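Local coordinates for protein glycoside transferase (Listeria monocytogenes, PDB 6R2M) that is an extracellular glycoside hydrolase linked to exopolysaccharide that probably acts on glycosidic bonds, with a possible transferase activity, at residues A[206-209]-A[210-213]; A[212-215]-A[216-219]; A[184-187]-A[188-192]; A[247-250]-A[251-254]. All blocks are in the same frame, centred on the assembly; numbering follows the deposited sequence.

Contact 1: A[206-209]-A[210-213]; sequences EVNM and IDQM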
# COMPACT_ATOMS: atom_id res chain seq x y z
N GLU A 206 -12.40 -17.38 3.75
CA GLU A 206 -11.85 -16.78 2.55
C GLU A 206 -10.59 -15.98 2.87
O GLU A 206 -10.49 -15.35 3.93
CB GLU A 206 -12.88 -15.86 1.90
CG GLU A 206 -12.48 -15.29 0.56
CD GLU A 206 -13.57 -14.42 -0.02
OE1 GLU A 206 -13.85 -13.33 0.55
OE2 GLU A 206 -14.16 -14.81 -1.06
N VAL A 207 -9.64 -15.98 1.93
CA VAL A 207 -8.50 -15.06 1.98
C VAL A 207 -8.61 -14.09 0.82
O VAL A 207 -9.06 -14.44 -0.27
CB VAL A 207 -7.14 -15.78 1.95
CG1 VAL A 207 -6.97 -16.64 3.21
CG2 VAL A 207 -7.00 -16.62 0.70
N ASN A 208 -8.18 -12.85 1.07
CA ASN A 208 -8.09 -11.82 0.04
C ASN A 208 -6.63 -11.74 -0.42
O ASN A 208 -5.74 -11.48 0.40
CB ASN A 208 -8.56 -10.48 0.61
CG ASN A 208 -8.64 -9.39 -0.42
OD1 ASN A 208 -7.73 -9.23 -1.24
ND2 ASN A 208 -9.72 -8.63 -0.40
N MET A 209 -6.38 -11.99 -1.71
CA MET A 209 -5.00 -12.10 -2.16
C MET A 209 -4.26 -10.76 -2.20
O MET A 209 -3.03 -10.77 -2.25
CB MET A 209 -4.95 -12.79 -3.53
CG MET A 209 -5.31 -14.28 -3.46
SD MET A 209 -4.15 -15.25 -2.45
CE MET A 209 -2.79 -15.37 -3.59
N ILE A 210 -4.97 -9.63 -2.19
CA ILE A 210 -4.28 -8.36 -1.97
C ILE A 210 -3.57 -8.39 -0.62
O ILE A 210 -2.38 -8.08 -0.51
CB ILE A 210 -5.25 -7.17 -2.03
CG1 ILE A 210 -5.84 -7.04 -3.43
CG2 ILE A 210 -4.53 -5.88 -1.60
CD1 ILE A 210 -6.85 -5.89 -3.54
N ASP A 211 -4.31 -8.75 0.43
CA ASP A 211 -3.71 -8.79 1.76
C ASP A 211 -2.63 -9.86 1.85
O ASP A 211 -1.56 -9.62 2.41
CB ASP A 211 -4.80 -9.00 2.80
CG ASP A 211 -5.92 -7.97 2.69
OD1 ASP A 211 -5.62 -6.84 2.26
OD2 ASP A 211 -7.07 -8.30 3.02
N GLN A 212 -2.88 -11.03 1.24
CA GLN A 212 -1.87 -12.08 1.25
C GLN A 212 -0.59 -11.63 0.55
O GLN A 212 0.51 -11.92 1.04
CB GLN A 212 -2.42 -13.34 0.59
CG GLN A 212 -3.56 -14.02 1.37
CD GLN A 212 -3.07 -14.75 2.62
OE1 GLN A 212 -2.02 -15.39 2.57
NE2 GLN A 212 -3.81 -14.65 3.72
N MET A 213 -0.70 -10.92 -0.58
CA MET A 213 0.52 -10.48 -1.27
C MET A 213 1.28 -9.46 -0.44
O MET A 213 2.51 -9.48 -0.40
CB MET A 213 0.19 -9.88 -2.65
CG MET A 213 -0.20 -10.88 -3.73
SD MET A 213 0.92 -12.28 -3.90
CE MET A 213 2.51 -11.43 -4.06
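N208 and I210 meet at an N-cap, where strand 206-208 runs straight into helix 209-223. N208 is the cap residue, and its side chain accepts a hydrogen bond from the first turn. OD1 of N208 takes the N-H of I210 at 2.9 Å, with the donor in the plane of the amide C=O. The bond is bent, 138° at the hydrogen. CG of N208 stands anti to its backbone N (chi1 -174°), which swings the amide forward over the helix start. The same OD1 lies 3.3 Å from CB of I210, and the two side chains run side by side in the same direction.

Backbone bonds continue the turn. Q212 N binds N208 O at 3.0 Å, and M213 N binds M209 O at 2.9 Å. N208 is therefore gripped at both its carbonyl and its side chain.

The remaining contacts are apolar or mixed. SD of M209 reaches CB of Q212 at 4.0 Å. M209 and M213 also pack on F230, so this face of the helix start packs against helix 228-241. Q212 crosses V207 at about a right angle. Its OE1 accepts from F190 N, and its NE2 makes a weak bond to E192. That same NE2 sits 3.8 Å from CG1 of V207.

Contact 2: A[212-215]-A[216-219]; sequences QMLI and AMAY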
# COMPACT_ATOMS: atom_id res chain seq x y z
N GLN A 212 -2.88 -11.03 1.24
CA GLN A 212 -1.87 -12.08 1.25
C GLN A 212 -0.59 -11.63 0.55
O GLN A 212 0.51 -11.92 1.04
CB GLN A 212 -2.42 -13.34 0.59
CG GLN A 212 -3.56 -14.02 1.37
CD GLN A 212 -3.07 -14.75 2.62
OE1 GLN A 212 -2.02 -15.39 2.57
NE2 GLN A 212 -3.81 -14.65 3.72
N MET A 213 -0.70 -10.92 -0.58
CA MET A 213 0.52 -10.48 -1.27
C MET A 213 1.28 -9.46 -0.44
O MET A 213 2.51 -9.48 -0.40
CB MET A 213 0.19 -9.88 -2.65
CG MET A 213 -0.20 -10.88 -3.73
SD MET A 213 0.92 -12.28 -3.90
CE MET A 213 2.51 -11.43 -4.06
N LEU A 214 0.56 -8.57 0.24
CA LEU A 214 1.25 -7.59 1.07
C LEU A 214 2.00 -8.27 2.22
O LEU A 214 3.11 -7.87 2.56
CB LEU A 214 0.26 -6.55 1.59
CG LEU A 214 -0.24 -5.59 0.49
CD1 LEU A 214 -1.41 -4.78 1.00
CD2 LEU A 214 0.90 -4.68 0.03
N ILE A 215 1.40 -9.30 2.82
CA ILE A 215 2.09 -10.04 3.88
C ILE A 215 3.32 -10.73 3.32
O ILE A 215 4.39 -10.73 3.94
CB ILE A 215 1.14 -11.05 4.55
CG1 ILE A 215 -0.05 -10.32 5.17
CG2 ILE A 215 1.90 -11.90 5.61
CD1 ILE A 215 -1.19 -11.24 5.53
N ALA A 216 3.18 -11.35 2.15
CA ALA A 216 4.30 -12.07 1.57
C ALA A 216 5.46 -11.13 1.29
O ALA A 216 6.63 -11.51 1.47
CB ALA A 216 3.88 -12.75 0.27
N MET A 217 5.17 -9.92 0.82
CA MET A 217 6.24 -8.97 0.56
C MET A 217 6.89 -8.49 1.85
O MET A 217 8.12 -8.35 1.92
CB MET A 217 5.71 -7.80 -0.27
CG MET A 217 5.69 -8.20 -1.74
SD MET A 217 5.31 -6.86 -2.86
CE MET A 217 3.67 -6.62 -2.35
N ALA A 218 6.10 -8.24 2.89
CA ALA A 218 6.67 -7.87 4.18
C ALA A 218 7.50 -9.01 4.75
O ALA A 218 8.55 -8.79 5.36
CB ALA A 218 5.57 -7.48 5.16
N TYR A 219 7.02 -10.24 4.58
CA TYR A 219 7.78 -11.41 5.02
C TYR A 219 9.16 -11.44 4.39
O TYR A 219 10.17 -11.64 5.07
CB TYR A 219 7.00 -12.67 4.68
CG TYR A 219 7.56 -13.91 5.30
CD1 TYR A 219 8.58 -14.62 4.68
CD2 TYR A 219 7.06 -14.39 6.50
CE1 TYR A 219 9.08 -15.77 5.24
CE2 TYR A 219 7.55 -15.53 7.08
CZ TYR A 219 8.57 -16.22 6.44
OH TYR A 219 9.05 -17.36 7.02
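L214 and M217 touch along one face of an alpha-helix, in the middle of helix 209-223. Around them the backbone is closely wound, and this is the tight part. Four successive i to i+4 hydrogen bonds join the two segments: A216 N to Q212 O, M217 N to M213 O, A218 N to L214 O and Y219 N to I215 O. The last is the shortest, at 2.8 Å, and its donor lies nearly along the C=O axis. The other three donors are tilted by 21° to 25° from the carbonyl planes.

A216 and A218 lie on buried faces. CB of A216 is 3.6 Å from both Q212 O and M213 O. CB of A218 is 3.6 Å from L214 O. A216 touches F230 of helix 228-241, and A218 touches I181 of helix 179-183. I215 also packs on I181 and on the F190 loop. M213 and M217 both touch F267 of helix 262-274.

The looser part lies at L214 and Y219, which are both partly exposed. Only the ring of Y219 leaves the contact (chi1 -170°); its CB stays 3.3 Å from I215 O. The L214 and M217 side chains cross at a slant. M217 is bent at its thioether (chi3 -66°). Its CE comes 3.7 Å from M213 O, and 4.1 Å from CD2 of L214.

Contact 3: A[184-187]-A[188-192]; sequences VNAD and PFFTE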
# COMPACT_ATOMS: atom_id res chain seq x y z
N VAL A 184 5.21 -15.60 11.59
CA VAL A 184 3.98 -16.04 10.93
C VAL A 184 4.28 -17.20 9.99
O VAL A 184 5.38 -17.32 9.43
CB VAL A 184 3.33 -14.86 10.18
CG1 VAL A 184 4.19 -14.42 9.01
CG2 VAL A 184 1.93 -15.21 9.70
N ASN A 185 3.29 -18.09 9.84
CA ASN A 185 3.34 -19.21 8.91
C ASN A 185 2.25 -19.04 7.85
O ASN A 185 1.23 -18.38 8.07
CB ASN A 185 3.13 -20.55 9.63
CG ASN A 185 4.26 -20.88 10.55
OD1 ASN A 185 5.43 -20.63 10.23
ND2 ASN A 185 3.94 -21.41 11.72
N ALA A 186 2.49 -19.65 6.70
CA ALA A 186 1.47 -19.80 5.66
C ALA A 186 1.23 -21.29 5.41
O ALA A 186 2.17 -22.08 5.41
CB ALA A 186 1.91 -19.11 4.36
N ASP A 187 -0.04 -21.67 5.21
CA ASP A 187 -0.31 -23.11 5.07
C ASP A 187 -1.52 -23.44 4.19
O ASP A 187 -2.42 -24.17 4.62
CB ASP A 187 -0.51 -23.73 6.46
CG ASP A 187 -0.37 -25.24 6.45
OD1 ASP A 187 0.35 -25.78 5.58
OD2 ASP A 187 -1.00 -25.90 7.31
N PRO A 188 -1.55 -22.98 2.93
CA PRO A 188 -0.52 -22.20 2.23
C PRO A 188 -0.73 -20.69 2.33
O PRO A 188 0.06 -19.94 1.76
CB PRO A 188 -0.67 -22.68 0.78
CG PRO A 188 -2.16 -22.89 0.66
CD PRO A 188 -2.65 -23.35 2.02
N PHE A 189 -1.78 -20.25 3.03
CA PHE A 189 -2.07 -18.84 3.21
C PHE A 189 -1.63 -18.37 4.58
O PHE A 189 -1.66 -19.12 5.55
CB PHE A 189 -3.56 -18.56 3.02
CG PHE A 189 -4.11 -19.09 1.74
CD1 PHE A 189 -3.79 -18.48 0.53
CD2 PHE A 189 -4.95 -20.19 1.73
CE1 PHE A 189 -4.30 -18.97 -0.67
CE2 PHE A 189 -5.47 -20.68 0.54
CZ PHE A 189 -5.14 -20.06 -0.66
N PHE A 190 -1.24 -17.10 4.65
CA PHE A 190 -0.83 -16.50 5.91
C PHE A 190 -2.03 -16.27 6.81
O PHE A 190 -3.10 -15.85 6.34
CB PHE A 190 -0.16 -15.15 5.67
CG PHE A 190 1.17 -15.23 4.99
CD1 PHE A 190 2.33 -15.44 5.71
CD2 PHE A 190 1.27 -15.03 3.61
CE1 PHE A 190 3.55 -15.47 5.08
CE2 PHE A 190 2.50 -15.07 2.97
CZ PHE A 190 3.64 -15.29 3.70
N THR A 191 -1.84 -16.51 8.11
CA THR A 191 -2.75 -15.96 9.11
C THR A 191 -2.58 -14.46 9.14
O THR A 191 -1.48 -13.97 9.43
CB THR A 191 -2.43 -16.52 10.49
OG1 THR A 191 -1.03 -16.40 10.72
CG2 THR A 191 -2.85 -17.97 10.61
N GLU A 192 -3.65 -13.72 8.86
CA GLU A 192 -3.49 -12.29 8.63
C GLU A 192 -3.44 -11.47 9.90
O GLU A 192 -2.97 -10.32 9.85
CB GLU A 192 -4.64 -11.76 7.78
CG GLU A 192 -4.74 -12.41 6.41
CD GLU A 192 -5.75 -13.55 6.36
OE1 GLU A 192 -6.01 -14.18 7.40
OE2 GLU A 192 -6.30 -13.80 5.26
O HOH W 1 0.93 -18.25 11.51
O HOH W 2 -1.09 -20.27 8.27
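V184 and F190 are brought together by their first torsions in a tight chain reversal around a cis-proline. V184 holds CG1 between its backbone N and carbonyl carbon (chi1 67°). F190 sets its ring anti to its own carbonyl carbon (chi1 -68°). CG1 of V184 then meets CD1 of F190 at 3.9 Å, and the side chains cross at about a right angle.

The peptide before P188 is cis and turns the chain back on itself. A single beta bridge pairs A186 with F190. D187 N donates to F189 O at 3.0 Å, from well above the carbonyl plane. CA of A186 makes a further C-H...O contact with the same oxygen.

The F190 ring is covered on one face by A186. CB of A186 lies 3.9 Å from the centroid of the F190 ring, only 9° off the normal, a CH-pi contact. F230 and I215 also pack against this ring, which joins the loop to the helical core.

Two waters bridge the arms of the turn. One donates to both N185 O and F189 O. The other accepts from N185 N and is hydrogen-bonded to OG1 of T191 at 2.8 Å.

Contact 4: A[247-250]-A[251-254]; sequences RYQR and ETKK. Unlike the reference sequence in segment 251-254: K254 (reference Asn).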
# COMPACT_ATOMS: atom_id res chain seq x y z
N ARG A 247 -9.50 -13.94 -4.81
CA ARG A 247 -9.87 -14.46 -3.50
C ARG A 247 -9.95 -15.98 -3.55
O ARG A 247 -10.41 -16.53 -4.55
CB ARG A 247 -11.21 -13.92 -3.02
CG ARG A 247 -11.22 -12.43 -2.72
CD ARG A 247 -12.62 -11.92 -2.58
NE ARG A 247 -12.65 -10.53 -2.13
CZ ARG A 247 -12.77 -9.48 -2.94
NH1 ARG A 247 -12.87 -9.65 -4.25
NH2 ARG A 247 -12.79 -8.26 -2.42
N TYR A 248 -9.54 -16.64 -2.46
CA TYR A 248 -9.59 -18.09 -2.39
C TYR A 248 -10.29 -18.57 -1.12
O TYR A 248 -10.31 -17.90 -0.09
CB TYR A 248 -8.19 -18.71 -2.42
CG TYR A 248 -7.48 -18.63 -3.75
CD1 TYR A 248 -6.82 -17.46 -4.14
CD2 TYR A 248 -7.46 -19.72 -4.61
CE1 TYR A 248 -6.17 -17.38 -5.35
CE2 TYR A 248 -6.82 -19.64 -5.84
CZ TYR A 248 -6.17 -18.47 -6.20
OH TYR A 248 -5.52 -18.38 -7.40
N GLN A 249 -10.88 -19.76 -1.22
CA GLN A 249 -11.43 -20.45 -0.07
C GLN A 249 -10.32 -21.25 0.61
O GLN A 249 -9.62 -22.03 -0.04
CB GLN A 249 -12.58 -21.36 -0.52
CG GLN A 249 -13.73 -20.60 -1.15
CD GLN A 249 -14.57 -19.85 -0.13
OE1 GLN A 249 -15.06 -20.44 0.84
NE2 GLN A 249 -14.74 -18.55 -0.33
N ARG A 250 -10.15 -21.04 1.92
CA ARG A 250 -9.01 -21.66 2.59
C ARG A 250 -9.16 -23.17 2.71
O ARG A 250 -8.16 -23.89 2.66
CB ARG A 250 -8.82 -21.06 3.97
CG ARG A 250 -7.91 -19.89 3.95
CD ARG A 250 -7.21 -19.76 5.28
NE ARG A 250 -8.08 -20.06 6.41
CZ ARG A 250 -9.04 -19.25 6.86
NH1 ARG A 250 -9.27 -18.09 6.27
NH2 ARG A 250 -9.77 -19.62 7.91
N GLU A 251 -10.39 -23.66 2.89
CA GLU A 251 -10.59 -25.08 3.15
C GLU A 251 -10.27 -25.92 1.92
O GLU A 251 -9.68 -27.00 2.03
CB GLU A 251 -12.02 -25.31 3.62
CG GLU A 251 -12.47 -24.36 4.74
CD GLU A 251 -13.23 -23.13 4.26
OE1 GLU A 251 -14.40 -22.96 4.68
OE2 GLU A 251 -12.68 -22.31 3.47
N THR A 252 -10.64 -25.43 0.73
CA THR A 252 -10.47 -26.17 -0.51
C THR A 252 -9.28 -25.72 -1.33
O THR A 252 -8.86 -26.45 -2.23
CB THR A 252 -11.73 -26.04 -1.37
OG1 THR A 252 -11.92 -24.65 -1.69
CG2 THR A 252 -12.95 -26.53 -0.63
N LYS A 253 -8.76 -24.52 -1.05
CA LYS A 253 -7.76 -23.83 -1.87
C LYS A 253 -8.28 -23.52 -3.27
O LYS A 253 -7.50 -23.24 -4.19
CB LYS A 253 -6.45 -24.63 -1.95
CG LYS A 253 -5.86 -24.94 -0.59
CD LYS A 253 -4.37 -25.25 -0.70
CE LYS A 253 -4.10 -26.70 -1.06
NZ LYS A 253 -2.64 -27.00 -0.92
N LYS A 254 -9.59 -23.54 -3.46
CA LYS A 254 -10.19 -23.17 -4.73
C LYS A 254 -10.57 -21.69 -4.74
O LYS A 254 -10.86 -21.11 -3.69
CB LYS A 254 -11.43 -24.02 -5.00
CG LYS A 254 -11.08 -25.49 -5.21
CD LYS A 254 -12.28 -26.33 -5.59
CE LYS A 254 -11.84 -27.52 -6.44
NZ LYS A 254 -10.36 -27.70 -6.41
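K253 has a positive phi (62°), the left-handed conformation, and this lets the chain after Y248 and Q249 curl back on itself. The result is a surface turn at the end of strand 247-249. K254 then comes alongside the strand it has just left. Q249 N donates to K254 O at 2.8 Å, an almost straight bond (172° at the hydrogen) nearly in line with the C=O. A second bond across the turn, K253 N to Q249 O, is weak.

T252 adds an ST turn. Its OG1 lies between the backbone N and carbonyl carbon (chi1 61°) and accepts from K254 N at 3.1 Å. The same OG1 rests 3.6 Å from CB of Q249. One hydroxyl oxygen thus ties down the last part of the turn and packs against its first part.

Y248 is the buried side of the contact. The edge of its ring faces the loop, with CD2 3.5 Å from K253 O. Its OH is hydrogen-bonded to E237, and F233 meets its ring edge-to-face. R250 reaches from the turn to D203 O and forms a cation-pi contact with Y201. NE2 of Q249 is hydrogen-bonded to OG of S256.

E251, T252, K253 and K254 are exposed; K254 differs from the reference sequence. The backbone bonds and the T252 hydroxyl hold the turn's shape. The turn is therefore a polar, lysine-bearing edge fastened to the protein through Y248, Q249 and R250.

How the contacts relate
Along the chain the order is contact 3, contact 1, contact 2, contact 4. Contacts 1 and 2 overlap at Q212 and M213 on helix 209-223, their centres about 9 Å apart. Contact 3 lies about 10 Å from each, centre to centre. The Q212 side chain ties its loop to the helix. The centres of contacts 1 and 4 are about 11 Å apart; their strands 206-208 and 247-249 pair antiparallel in a two-stranded sheet. Contact 4 also packs on contact 3, where P188 meets K253 and F189 meets R250. Contacts 2 and 4 do not touch. The four contacts together run from a buried helix, through a small sheet and a loop, to the surface.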